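Glycine cleavage system transcriptional repressor, putative (Vibrio cholerae, PDB 1U8S) probably acts in repressing the genes of the glycine cleavage system, through two ACT-type domains carried on each chain of a two-subunit assembly. Local coordinates at residues B[18-21]-B[22-26]; B[40-44]-B[45-49]; B[58-61]-B[62-65]; B[110-113]-B[114-117]; B[160-163]-B[164-168]. All coordinates share one frame; numbering follows the deposited sequence.

Contact 1: residues B[18-21]-B[22-26]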
# COMPACT_ATOMS: atom_id res chain seq x y z
N GLY B 18 -7.98 14.36 9.60
CA GLY B 18 -6.71 14.13 10.27
C GLY B 18 -6.37 12.74 10.80
O GLY B 18 -5.46 12.60 11.63
N ILE B 19 -7.07 11.72 10.33
CA ILE B 19 -6.81 10.37 10.81
C ILE B 19 -5.34 9.98 10.62
O ILE B 19 -4.71 9.45 11.54
CB ILE B 19 -7.73 9.34 10.11
CG1 ILE B 19 -7.62 7.98 10.80
CG2 ILE B 19 -7.37 9.23 8.64
CD1 ILE B 19 -8.35 7.91 12.13
N CYS B 20 -4.79 10.26 9.44
CA CYS B 20 -3.40 9.92 9.15
C CYS B 20 -2.39 10.79 9.92
O CYS B 20 -1.23 10.42 10.06
CB CYS B 20 -3.14 10.04 7.64
SG CYS B 20 -1.55 9.37 7.08
N ASN B 21 -2.83 11.95 10.40
CA ASN B 21 -1.96 12.82 11.18
C ASN B 21 -1.63 12.15 12.50
O ASN B 21 -0.48 11.93 12.84
CB ASN B 21 -2.64 14.16 11.47
CG ASN B 21 -2.35 15.21 10.41
OD1 ASN B 21 -3.19 16.05 10.11
ND2 ASN B 21 -1.14 15.18 9.86
N GLU B 22 -2.68 11.82 13.24
CA GLU B 22 -2.54 11.19 14.55
C GLU B 22 -1.72 9.91 14.49
O GLU B 22 -0.94 9.63 15.40
CB GLU B 22 -3.93 10.90 15.12
CG GLU B 22 -4.82 12.13 15.15
CD GLU B 22 -6.30 11.78 15.24
OE1 GLU B 22 -7.13 12.69 15.06
OE2 GLU B 22 -6.62 10.60 15.48
N VAL B 23 -1.89 9.14 13.43
CA VAL B 23 -1.15 7.89 13.29
C VAL B 23 0.35 8.13 13.24
O VAL B 23 1.09 7.57 14.04
CB VAL B 23 -1.58 7.12 12.05
CG1 VAL B 23 -0.77 5.84 11.94
CG2 VAL B 23 -3.06 6.80 12.12
N VAL B 24 0.80 8.95 12.31
CA VAL B 24 2.24 9.22 12.21
C VAL B 24 2.67 10.05 13.40
O VAL B 24 3.84 10.05 13.79
CB VAL B 24 2.61 9.99 10.91
CG1 VAL B 24 2.05 9.26 9.70
CG2 VAL B 24 2.09 11.41 10.97
N ARG B 25 1.71 10.77 13.97
CA ARG B 25 1.95 11.63 15.12
C ARG B 25 2.29 10.76 16.32
O ARG B 25 3.29 10.97 17.00
CB ARG B 25 0.69 12.46 15.40
CG ARG B 25 0.78 13.41 16.57
CD ARG B 25 -0.50 14.24 16.69
NE ARG B 25 -0.58 14.91 17.99
CZ ARG B 25 -0.63 14.26 19.15
NH1 ARG B 25 -0.61 12.94 19.17
NH2 ARG B 25 -0.69 14.94 20.29
N LEU B 26 1.43 9.78 16.56
CA LEU B 26 1.59 8.86 17.67
C LEU B 26 2.88 8.05 17.51
O LEU B 26 3.62 7.84 18.47
CB LEU B 26 0.38 7.93 17.73
CG LEU B 26 0.19 7.01 18.94
CD1 LEU B 26 -1.28 6.63 19.06
CD2 LEU B 26 1.07 5.78 18.81
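V24 rests on C20 one turn back in helix 19-28, and around this pair the first turns of the helix divide into an apolar and a polar side. Methyl CG1 of V24 reaches over to the thiol, CG1 to C20 SG measuring 4.5 Å, a loose apolar touch. The same methyl lies 3.5 Å from the carbonyl oxygen C20 O, which also takes a weak backbone bond from V24 N. V23 sets its branches differently: CG1 stands opposite the backbone N (chi1 179°), which swings CG2 back along the helix to 3.2 Å from I19 O and leaves CG1 to meet L48 of strand 45-54. E22 takes a different course. Its CG leaves beside the backbone N (chi1 -54°) and passes alongside the N-cap residue, 3.6 Å from G18 O; the chain then runs extended, and OE1 forms a salt bridge with R16. G18 O itself accepts N21 N at 3.0 Å and, more weakly, E22 N at 3.3 Å.

I19 and C20 lie on F46; C20 also packs on M121, and V24 on L124, of the second subunit, and the amide of N21 makes a weak hydrogen bond with Q112 of that subunit.

Chemically, several of the backbone bonds are long and weak, and the side chains add methyl packing. The one carboxylate sits near the start of the helix, where the helix dipole would tend to stabilise its negative charge, and the salt bridge to R16 would offset it.

Contact 2: residues B[40-44]-B[45-49]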
# COMPACT_ATOMS: atom_id res chain seq x y z
N ALA B 40 -3.75 4.10 1.23
CA ALA B 40 -4.74 3.97 0.17
C ALA B 40 -6.10 4.36 0.70
O ALA B 40 -6.42 4.10 1.86
CB ALA B 40 -4.77 2.52 -0.35
N MET B 41 -6.88 5.00 -0.15
CA MET B 41 -8.23 5.40 0.20
C MET B 41 -9.14 4.43 -0.55
O MET B 41 -9.32 4.57 -1.75
CB MET B 41 -8.49 6.84 -0.24
CG MET B 41 -9.97 7.17 -0.56
SD MET B 41 -11.15 7.17 0.85
CE MET B 41 -11.66 8.93 0.85
N PHE B 42 -9.67 3.44 0.16
CA PHE B 42 -10.57 2.45 -0.45
C PHE B 42 -11.98 2.68 0.05
O PHE B 42 -12.24 2.60 1.26
CB PHE B 42 -10.17 1.02 -0.08
CG PHE B 42 -8.88 0.59 -0.68
CD1 PHE B 42 -8.31 1.30 -1.73
CD2 PHE B 42 -8.25 -0.57 -0.23
CE1 PHE B 42 -7.14 0.86 -2.32
CE2 PHE B 42 -7.07 -1.01 -0.82
CZ PHE B 42 -6.52 -0.29 -1.87
N GLY B 43 -12.90 2.94 -0.87
CA GLY B 43 -14.27 3.21 -0.47
C GLY B 43 -14.24 4.53 0.28
O GLY B 43 -13.68 5.52 -0.21
N LYS B 44 -14.83 4.55 1.47
CA LYS B 44 -14.83 5.77 2.27
C LYS B 44 -13.77 5.57 3.36
O LYS B 44 -13.63 6.40 4.26
CB LYS B 44 -16.19 5.98 2.93
CG LYS B 44 -17.38 5.89 1.97
CD LYS B 44 -17.36 7.00 0.92
CE LYS B 44 -18.58 6.90 -0.01
NZ LYS B 44 -18.66 8.03 -1.00
N GLU B 45 -13.01 4.48 3.24
CA GLU B 45 -11.99 4.12 4.23
C GLU B 45 -10.55 4.59 4.02
O GLU B 45 -10.09 4.79 2.89
CB GLU B 45 -11.96 2.60 4.41
CG GLU B 45 -13.31 1.95 4.51
CD GLU B 45 -14.14 2.52 5.64
OE1 GLU B 45 -15.35 2.73 5.43
OE2 GLU B 45 -13.59 2.74 6.75
N PHE B 46 -9.86 4.75 5.13
CA PHE B 46 -8.46 5.15 5.15
C PHE B 46 -7.74 3.83 5.47
O PHE B 46 -7.99 3.23 6.51
CB PHE B 46 -8.25 6.19 6.27
CG PHE B 46 -6.82 6.31 6.74
CD1 PHE B 46 -5.90 7.10 6.05
CD2 PHE B 46 -6.39 5.64 7.89
CE1 PHE B 46 -4.57 7.22 6.50
CE2 PHE B 46 -5.07 5.75 8.35
CZ PHE B 46 -4.16 6.54 7.65
N THR B 47 -6.88 3.37 4.57
CA THR B 47 -6.15 2.12 4.82
C THR B 47 -4.66 2.40 4.82
O THR B 47 -4.14 3.09 3.94
CB THR B 47 -6.47 1.02 3.76
OG1 THR B 47 -6.06 1.46 2.46
CG2 THR B 47 -7.96 0.75 3.71
N LEU B 48 -3.98 1.83 5.81
CA LEU B 48 -2.55 2.02 5.99
C LEU B 48 -1.70 0.78 6.33
O LEU B 48 -2.03 0.01 7.22
CB LEU B 48 -2.35 3.06 7.09
CG LEU B 48 -0.96 3.16 7.68
CD1 LEU B 48 -0.16 4.15 6.88
CD2 LEU B 48 -1.06 3.62 9.13
N LEU B 49 -0.60 0.61 5.59
CA LEU B 49 0.35 -0.47 5.86
C LEU B 49 1.55 0.29 6.36
O LEU B 49 1.92 1.28 5.74
CB LEU B 49 0.74 -1.23 4.59
CG LEU B 49 -0.38 -2.04 3.96
CD1 LEU B 49 0.16 -2.87 2.80
CD2 LEU B 49 -1.02 -2.93 5.05
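A40 faces T47 across two antiparallel strands, 40-42 and 45-49, whose axes approach to 4.9 Å with their directions 142° apart. A40 and T47 form a hydrogen-bonded pair, with A40 N to T47 O at 2.9 Å and T47 N to A40 O at 2.8 Å. M41 and F46 make the non-hydrogen-bonded pair, and F42 and E45 close the ladder: E45 N reaches F42 O at 2.8 Å, while the return bond from F42 N is weak. Between them G43 and K44 occupy the corners of a type II' turn, the glycine having a positive phi of 67°.

The side chain of T47 adds a second grip. Its OG1 sits between the backbone N and the carbonyl carbon (chi1 63°), and from there donates to A40 O at 2.7 Å, approaching from above the carbonyl plane while T47 N comes in almost straight on. A40 CB and T47 OG1 both lie over one face of the F42 ring, the methyl 3.4 Å above its plane. On the other face of the sheet, M41 folds back until SD is 3.3 Å from E45 O. The bent chain of E45 carries its carboxylate to K80 and T82 of the second subunit, and K44 pairs with D86 there.

This is a two-residue beta hairpin with a type II' turn, joining the second and third strands of the beta-alpha-beta-beta-alpha-beta ACT fold.

Contact 3: residues B[58-61]-B[62-65]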
# COMPACT_ATOMS: atom_id res chain seq x y z
N ASN B 58 10.36 2.03 23.20
CA ASN B 58 9.53 2.86 22.32
C ASN B 58 8.49 2.10 21.52
O ASN B 58 7.38 2.57 21.32
CB ASN B 58 10.43 3.67 21.39
CG ASN B 58 11.19 4.76 22.12
OD1 ASN B 58 10.70 5.33 23.09
ND2 ASN B 58 12.39 5.07 21.64
N ILE B 59 8.86 0.91 21.04
CA ILE B 59 7.95 0.08 20.29
C ILE B 59 6.79 -0.28 21.20
O ILE B 59 5.62 -0.15 20.82
CB ILE B 59 8.65 -1.21 19.80
CG1 ILE B 59 9.70 -0.86 18.75
CG2 ILE B 59 7.62 -2.17 19.22
CD1 ILE B 59 9.10 -0.41 17.41
N THR B 60 7.09 -0.72 22.42
CA THR B 60 6.03 -1.08 23.36
C THR B 60 5.12 0.13 23.53
O THR B 60 3.89 -0.01 23.58
CB THR B 60 6.61 -1.47 24.73
OG1 THR B 60 7.55 -2.54 24.55
CG2 THR B 60 5.50 -1.93 25.66
N ARG B 61 5.72 1.32 23.61
CA ARG B 61 4.95 2.55 23.75
C ARG B 61 3.95 2.65 22.61
O ARG B 61 2.83 3.10 22.81
CB ARG B 61 5.86 3.77 23.72
CG ARG B 61 5.10 5.09 23.65
CD ARG B 61 4.41 5.42 24.97
NE ARG B 61 3.57 6.62 24.86
CZ ARG B 61 3.15 7.33 25.90
NH1 ARG B 61 3.49 6.97 27.13
NH2 ARG B 61 2.38 8.41 25.72
N VAL B 62 4.38 2.25 21.42
CA VAL B 62 3.53 2.29 20.24
C VAL B 62 2.52 1.14 20.28
O VAL B 62 1.37 1.31 19.88
CB VAL B 62 4.36 2.17 18.94
CG1 VAL B 62 3.45 2.19 17.72
CG2 VAL B 62 5.36 3.30 18.86
N GLU B 63 2.96 -0.02 20.76
CA GLU B 63 2.08 -1.18 20.84
C GLU B 63 0.97 -0.95 21.85
O GLU B 63 -0.10 -1.56 21.76
CB GLU B 63 2.88 -2.43 21.23
CG GLU B 63 3.99 -2.79 20.25
CD GLU B 63 4.78 -4.02 20.70
OE1 GLU B 63 5.31 -4.01 21.83
OE2 GLU B 63 4.86 -4.99 19.91
N THR B 64 1.21 -0.08 22.82
CA THR B 64 0.18 0.19 23.81
C THR B 64 -0.75 1.31 23.39
O THR B 64 -1.96 1.11 23.32
CB THR B 64 0.79 0.58 25.17
OG1 THR B 64 1.66 -0.47 25.62
CG2 THR B 64 -0.33 0.78 26.19
N THR B 65 -0.19 2.48 23.11
CA THR B 65 -0.99 3.65 22.73
C THR B 65 -1.82 3.56 21.44
O THR B 65 -2.92 4.12 21.37
CB THR B 65 -0.11 4.90 22.65
OG1 THR B 65 0.91 4.71 21.66
CG2 THR B 65 0.54 5.17 23.99
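T65 grips the carbonyl of R61 with two donors, in the middle of the second helix of an ACT-type beta-alpha-beta-beta-alpha-beta fold. Its hydroxyl OG1 reaches R61 O at 2.8 Å and its backbone N reaches the same oxygen at 3.1 Å, the two arriving from opposite faces of the carbonyl plane. The hydroxyl can do so because chi1 of 60° tucks it in between the backbone N and the carbonyl carbon.

T64 repeats the double grip on T60 O, with N at 2.8 Å and OG1 at 3.1 Å, but here the hydroxyl stands beside its own backbone N and approaches from above the carbonyl plane. The bond from E63 N to I59 O, 2.7 Å long, continues the helical ladder.

E63 lies across I59. Its aliphatic part meets the CG2 methyl, E63 CD being 3.7 Å from I59 CG2, and the carboxylate continues past it to a salt bridge between OE1 and R81 on strand 76-82. I59 and V62 face inward, onto C32 and onto L7 and I9 of strand 5-14, whereas T60, R61 and T64 line the exposed side.

On the exposed side R61 meets T65, their side chains at about a right angle. R61 bends at chi2 (72°), which brings one face of its guanidinium over the T65 methyl, with NE of R61 3.5 Å from CG2 of T65.

Contact 4: residues B[110-113]-B[114-117]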
# COMPACT_ATOMS: atom_id res chain seq x y z
N PHE B 110 -0.80 -15.35 -12.87
CA PHE B 110 0.03 -14.17 -13.03
C PHE B 110 0.78 -13.76 -11.79
O PHE B 110 1.88 -13.23 -11.89
CB PHE B 110 -0.81 -13.04 -13.61
CG PHE B 110 -1.07 -13.21 -15.08
CD1 PHE B 110 -0.05 -12.99 -16.01
CD2 PHE B 110 -2.29 -13.71 -15.54
CE1 PHE B 110 -0.23 -13.27 -17.36
CE2 PHE B 110 -2.48 -13.99 -16.89
CZ PHE B 110 -1.45 -13.77 -17.80
N THR B 111 0.22 -14.02 -10.61
CA THR B 111 0.94 -13.69 -9.39
C THR B 111 2.05 -14.72 -9.29
O THR B 111 3.18 -14.39 -8.92
CB THR B 111 0.03 -13.75 -8.12
OG1 THR B 111 -0.50 -15.07 -7.94
CG2 THR B 111 -1.12 -12.76 -8.25
N GLN B 112 1.75 -15.96 -9.66
CA GLN B 112 2.76 -17.01 -9.62
C GLN B 112 3.92 -16.65 -10.56
O GLN B 112 5.09 -16.93 -10.27
CB GLN B 112 2.14 -18.35 -10.03
CG GLN B 112 3.03 -19.57 -9.89
CD GLN B 112 3.44 -19.90 -8.44
OE1 GLN B 112 3.59 -21.07 -8.08
NE2 GLN B 112 3.63 -18.86 -7.62
N PHE B 113 3.59 -16.03 -11.69
CA PHE B 113 4.59 -15.62 -12.67
C PHE B 113 5.65 -14.75 -12.00
O PHE B 113 6.84 -14.87 -12.29
CB PHE B 113 3.93 -14.83 -13.79
CG PHE B 113 4.90 -14.23 -14.78
CD1 PHE B 113 5.53 -15.02 -15.73
CD2 PHE B 113 5.17 -12.86 -14.75
CE1 PHE B 113 6.41 -14.47 -16.64
CE2 PHE B 113 6.06 -12.29 -15.66
CZ PHE B 113 6.68 -13.10 -16.61
N PHE B 114 5.21 -13.86 -11.11
CA PHE B 114 6.13 -12.98 -10.42
C PHE B 114 6.81 -13.66 -9.25
O PHE B 114 7.95 -13.36 -8.93
CB PHE B 114 5.41 -11.72 -9.96
CG PHE B 114 4.98 -10.85 -11.09
CD1 PHE B 114 5.92 -10.27 -11.93
CD2 PHE B 114 3.63 -10.67 -11.37
CE1 PHE B 114 5.53 -9.53 -13.05
CE2 PHE B 114 3.22 -9.93 -12.49
CZ PHE B 114 4.17 -9.36 -13.32
N ALA B 115 6.12 -14.60 -8.62
CA ALA B 115 6.74 -15.31 -7.51
C ALA B 115 7.87 -16.17 -8.05
O ALA B 115 8.98 -16.15 -7.52
CB ALA B 115 5.72 -16.16 -6.79
N GLN B 116 7.61 -16.92 -9.12
CA GLN B 116 8.63 -17.78 -9.72
C GLN B 116 9.89 -16.98 -10.04
O GLN B 116 11.00 -17.50 -10.01
CB GLN B 116 8.10 -18.41 -11.01
CG GLN B 116 6.97 -19.40 -10.78
CD GLN B 116 6.23 -19.74 -12.05
OE1 GLN B 116 5.80 -18.86 -12.80
NE2 GLN B 116 6.04 -21.04 -12.30
N ARG B 117 9.72 -15.70 -10.32
CA ARG B 117 10.86 -14.86 -10.65
C ARG B 117 11.32 -14.00 -9.48
O ARG B 117 12.21 -13.16 -9.63
CB ARG B 117 10.52 -14.01 -11.87
CG ARG B 117 10.32 -14.86 -13.12
CD ARG B 117 9.46 -14.19 -14.18
NE ARG B 117 9.46 -14.97 -15.40
CZ ARG B 117 8.92 -16.19 -15.52
NH1 ARG B 117 8.31 -16.78 -14.49
NH2 ARG B 117 9.02 -16.83 -16.68
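F114 presents the face of its ring to the edge of the F113 ring, a T-shaped aromatic pair in helix 107-116, the first helix of the second ACT-type domain. The centroids are 5.1 Å apart and the planes stand at 78°, with F113 CD2 poised over the centre of the F114 ring. F114 CD2 also comes to 3.1 Å from F110 O, one turn back. Beyond the helix, F114 is set on V96 and I145 of the sheet.

A115 follows with a routine backbone bond, N to T111 O at 3.0 Å. Its methyl meets the amide of Q112, A115 CB lying 3.5 Å from Q112 NE2.

Q116 closes the next rung, its N donating to Q112 O at 2.8 Å in a nearly straight bond. The two glutamine side chains run at about a right angle to each other, although their amide planes are turned only 15° apart.

R117 lies back over F113. Its CD makes a CH-pi contact over the face of the F113 ring, 4.0 Å from the centroid. NH1 donates to F113 O at 3.3 Å, in the carbonyl plane and on a lone pair, while NE forms a salt bridge with E161 of helix 155-168. With NH1 and NE both engaged, the guanidinium lies 25° from parallel to the ring, and F113 CE1 stands over its centre, 3.2 Å from R117 CZ.

Contact 5: residues B[160-163]-B[164-168]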
# COMPACT_ATOMS: atom_id res chain seq x y z
N GLU B 160 9.56 -11.06 -22.52
CA GLU B 160 9.38 -12.22 -23.38
C GLU B 160 8.69 -13.33 -22.61
O GLU B 160 7.73 -13.93 -23.10
CB GLU B 160 10.74 -12.67 -23.94
CG GLU B 160 11.15 -11.90 -25.20
CD GLU B 160 12.58 -12.14 -25.63
OE1 GLU B 160 12.91 -11.82 -26.80
OE2 GLU B 160 13.39 -12.63 -24.81
N GLU B 161 9.14 -13.60 -21.40
CA GLU B 161 8.52 -14.64 -20.59
C GLU B 161 7.05 -14.31 -20.32
O GLU B 161 6.20 -15.20 -20.28
CB GLU B 161 9.30 -14.80 -19.28
CG GLU B 161 10.79 -14.95 -19.53
CD GLU B 161 11.56 -15.35 -18.29
OE1 GLU B 161 11.23 -14.82 -17.20
OE2 GLU B 161 12.49 -16.17 -18.41
N PHE B 162 6.75 -13.03 -20.14
CA PHE B 162 5.38 -12.58 -19.89
C PHE B 162 4.51 -12.80 -21.12
O PHE B 162 3.32 -13.10 -20.99
CB PHE B 162 5.37 -11.10 -19.52
CG PHE B 162 3.99 -10.51 -19.50
CD1 PHE B 162 3.13 -10.75 -18.43
CD2 PHE B 162 3.52 -9.75 -20.58
CE1 PHE B 162 1.82 -10.24 -18.43
CE2 PHE B 162 2.22 -9.24 -20.59
CZ PHE B 162 1.36 -9.49 -19.52
N ASP B 163 5.11 -12.62 -22.30
CA ASP B 163 4.39 -12.82 -23.57
C ASP B 163 4.12 -14.30 -23.80
O ASP B 163 3.05 -14.68 -24.29
CB ASP B 163 5.19 -12.25 -24.75
CG ASP B 163 5.21 -10.73 -24.77
OD1 ASP B 163 4.25 -10.12 -24.25
OD2 ASP B 163 6.17 -10.16 -25.33
N ALA B 164 5.11 -15.13 -23.47
CA ALA B 164 4.98 -16.59 -23.61
C ALA B 164 3.83 -17.08 -22.72
O ALA B 164 2.99 -17.86 -23.17
CB ALA B 164 6.27 -17.27 -23.20
N LEU B 165 3.80 -16.63 -21.47
CA LEU B 165 2.75 -17.04 -20.56
C LEU B 165 1.41 -16.65 -21.20
O LEU B 165 0.51 -17.50 -21.33
CB LEU B 165 2.92 -16.34 -19.22
CG LEU B 165 1.90 -16.70 -18.12
CD1 LEU B 165 1.86 -18.21 -17.91
CD2 LEU B 165 2.29 -15.98 -16.83
N CYS B 166 1.29 -15.39 -21.61
CA CYS B 166 0.08 -14.90 -22.26
C CYS B 166 -0.28 -15.74 -23.48
O CYS B 166 -1.45 -15.99 -23.74
CB CYS B 166 0.24 -13.43 -22.67
SG CYS B 166 0.14 -12.22 -21.29
N THR B 167 0.71 -16.20 -24.24
CA THR B 167 0.39 -17.04 -25.39
C THR B 167 -0.13 -18.37 -24.87
O THR B 167 -1.15 -18.87 -25.33
CB THR B 167 1.62 -17.33 -26.28
OG1 THR B 167 2.06 -16.12 -26.89
CG2 THR B 167 1.27 -18.33 -27.38
N ALA B 168 0.59 -18.93 -23.92
CA ALA B 168 0.22 -20.20 -23.30
C ALA B 168 -1.19 -20.22 -22.73
O ALA B 168 -1.90 -21.22 -22.86
CB ALA B 168 1.21 -20.55 -22.21
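C166 lays its sulfur over the face of the F162 ring, one helical turn earlier, in a cysteine sulfur-aromatic contact within helix 155-168. SG stands 3.8 Å from the ring centroid, only 25° off the ring normal. It is displaced toward the rim, where it comes closest to the ring, SG of C166 being 3.5 Å from CZ of F162. Two torsions produce this overlap: the ring leaves opposite its backbone N (chi1 169°), its CG beside the carbonyl carbon, while the sulfur leaves beside its backbone N (chi1 -75°), which directs it back along the helix over the ring. The backbone adds C166 N to F162 O at 3.1 Å, tying the two residues together a second time.

T167 takes hold of D163 in a different way. Its N reaches D163 O at 2.8 Å and its OG1 reaches the same oxygen at 3.1 Å, from opposite faces of the carbonyl plane. L165 and A164 continue the ladder, with L165 N to E161 O at 3.0 Å and A164 N to E160 O at 2.9 Å.

F162 and L165 turn toward helix 107-116, packing on F110 and F113, and F162 also touches V96 and V98 of strand 92-100. D163, A164 and T167 lie on the exposed side.

The helix is thus amphipathic. Its buried side sets a polarisable sulfur against the face of a ring, while on its outer side a threonine hydroxyl is satisfied by the backbone itself.

Taken together, four of the contacts are turns of helix and one, contact 2, is a hairpin that is largely buried. Contacts 1, 2 and 3 belong to one ACT-type domain, contacts 4 and 5 to the other, and contacts 1 and 4 lie about 35 Å apart, centre to centre, across the chain. Contact 1 touches both contact 2, through apolar side chains, and contact 3, through L26 on T65. Contacts 4 and 5 bring the paired helices of the second domain together. Contacts 3 and 5 are the more exposed and share threonines bonded to carbonyls, whereas contact 4 is rich in aromatic rings. Contacts 1, 2 and 4 also meet the second subunit, contact 2 through salt bridges, hydrogen bonds and packing.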